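Local coordinates for actin binding protein family protein (Entamoeba histolytica HM-1:IMSS, PDB 6K2F), which probably binds ADP-actin monomers and inhibits actin polymerization, this chain being the N-terminal ADF-homology domain of twinfilin, at residues K91-M94 / K95-S99. Residues are numbered along the deposited sequence; the frame is centred on the assembly and turned at random.
Sequences KVRM and KMLYS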
loop_
_atom_site.group_PDB
_atom_site.type_symbol
_atom_site.label_atom_id
_atom_site.label_comp_id
_atom_site.label_asym_id
_atom_site.label_seq_id
_atom_site.Cartn_x
_atom_site.Cartn_y
_atom_site.Cartn_z
ATOM N N LYS A 91 18.322 25.276 10.128
ATOM C CA LYS A 91 19.593 26.028 10.081
ATOM C C LYS A 91 20.199 25.893 8.677
ATOM O O LYS A 91 19.998 24.842 8.009
ATOM C CB LYS A 91 20.538 25.561 11.191
ATOM C CG LYS A 91 20.074 25.891 12.605
ATOM C CD LYS A 91 19.515 27.297 12.779
ATOM C CE LYS A 91 19.217 27.661 14.219
ATOM N NZ LYS A 91 17.948 27.059 14.691
ATOM N N VAL A 92 20.949 26.910 8.252
ATOM C CA VAL A 92 21.499 26.954 6.866
ATOM C C VAL A 92 22.323 25.685 6.591
ATOM O O VAL A 92 22.141 25.106 5.520
ATOM C CB VAL A 92 22.287 28.247 6.602
ATOM C CG1 VAL A 92 23.057 28.168 5.296
ATOM C CG2 VAL A 92 21.366 29.460 6.601
ATOM N N ARG A 93 23.144 25.213 7.536
ATOM C CA ARG A 93 23.966 23.976 7.320
ATOM C C ARG A 93 23.044 22.796 6.961
ATOM O O ARG A 93 23.359 22.052 6.006
ATOM C CB ARG A 93 24.859 23.736 8.552
ATOM C CG ARG A 93 25.691 22.451 8.552
ATOM C CD ARG A 93 24.935 21.299 9.218
ATOM N NE ARG A 93 25.626 20.006 9.299
ATOM C CZ ARG A 93 25.047 18.857 9.673
ATOM N NH1 ARG A 93 23.769 18.822 10.023
ATOM N NH2 ARG A 93 25.747 17.741 9.711
ATOM N N MET A 94 21.940 22.615 7.686
ATOM C CA MET A 94 21.016 21.480 7.492
ATOM C C MET A 94 20.258 21.661 6.170
ATOM O O MET A 94 20.084 20.681 5.451
ATOM C CB MET A 94 20.028 21.359 8.655
ATOM C CG MET A 94 20.685 20.875 9.930
ATOM S SD MET A 94 21.075 19.110 9.796
ATOM C CE MET A 94 19.426 18.424 9.944
ATOM N N LYS A 95 19.814 22.873 5.850
ATOM C CA LYS A 95 19.073 23.091 4.588
ATOM C C LYS A 95 19.998 22.817 3.409
ATOM O O LYS A 95 19.542 22.163 2.446
ATOM C CB LYS A 95 18.544 24.516 4.483
ATOM C CG LYS A 95 17.447 24.846 5.462
ATOM C CD LYS A 95 16.703 26.106 5.084
ATOM C CE LYS A 95 17.532 27.350 5.195
ATOM N NZ LYS A 95 16.722 28.539 4.824
ATOM N N MET A 96 21.255 23.248 3.495
ATOM C CA MET A 96 22.222 23.060 2.385
ATOM C C MET A 96 22.509 21.562 2.248
ATOM O O MET A 96 22.508 21.056 1.114
ATOM C CB MET A 96 23.539 23.807 2.615
ATOM C CG MET A 96 23.434 25.329 2.534
ATOM S SD MET A 96 22.618 25.987 1.038
ATOM C CE MET A 96 20.953 26.234 1.650
ATOM N N LEU A 97 22.724 20.871 3.367
ATOM C CA LEU A 97 23.006 19.416 3.344
ATOM C C LEU A 97 21.813 18.676 2.739
ATOM O O LEU A 97 22.022 17.835 1.862
ATOM C CB LEU A 97 23.263 18.910 4.761
ATOM C CG LEU A 97 23.837 17.499 4.832
ATOM C CD1 LEU A 97 25.212 17.430 4.183
ATOM C CD2 LEU A 97 23.912 17.032 6.274
ATOM N N TYR A 98 20.581 18.961 3.162
ATOM C CA TYR A 98 19.404 18.239 2.621
ATOM C C TYR A 98 19.177 18.598 1.157
ATOM O O TYR A 98 18.817 17.728 0.371
ATOM C CB TYR A 98 18.150 18.484 3.456
ATOM C CG TYR A 98 18.040 17.504 4.589
ATOM C CD1 TYR A 98 18.698 17.713 5.790
ATOM C CD2 TYR A 98 17.316 16.344 4.428
ATOM C CE1 TYR A 98 18.584 16.789 6.822
ATOM C CE2 TYR A 98 17.176 15.425 5.443
ATOM C CZ TYR A 98 17.837 15.632 6.640
ATOM O OH TYR A 98 17.744 14.728 7.672
ATOM N N SER A 99 19.355 19.859 0.794
ATOM C CA SER A 99 19.126 20.301 -0.602
ATOM C C SER A 99 20.156 19.641 -1.527
ATOM O O SER A 99 19.749 19.077 -2.568
ATOM C CB SER A 99 19.150 21.810 -0.681
ATOM O OG SER A 99 19.090 22.244 -2.032
#
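Met-94 and Tyr-98, Arg-93 and Leu-97, and Val-92 and Met-96 meet pairwise one turn apart in the opening turns of helix 92-101, a local i to i+4 contact on the surface of the ADF-homology domain. Lys-91 holds the N-cap position, and its O accepts the first backbone bond, from Lys-95 N at 2.9 Å. Equivalent bonds follow from Met-96 to Val-92, Leu-97 to Arg-93 and Tyr-98 to Met-94, the last with an N-H...O angle of 166°.

The inner side of the helix is marked by Tyr-98, the one buried residue here. Met-94 CG lies anti to its own carbonyl carbon (chi1 -71°), and further bends at chi2 and chi3 bring the terminal methyl CE to 3.6 Å from Tyr-98 CE1. Met-94 O also sits at the edge of the tyrosine ring, in its plane, 3.3 Å from Tyr-98 CD1. Beyond the helix, the phenol OH is hydrogen-bonded to Ile-28 N of strand 23-29, and the ring meets that of Tyr-63.

Alongside, Arg-93 bends at chi2 (-91°) and runs its guanidinium forward along the helix, toward its C-terminal end, where Leu-97 CD2 lies over one face, towards the rim, 4.0 Å from Arg-93 CZ. Leu-97 itself also touches Ile-28. On the exposed flank, Val-92 CG1 packs against Met-96 CG at 4.0 Å. Lys-95 passes its CG 3.6 Å from Lys-91 O, while its ammonium binds Asp-88 O in the preceding loop, tying the first turn to the chain that leads into it.

This is the N-terminal part of an amphipathic alpha-helix packed against the central mixed sheet, as in the ADF/cofilin fold.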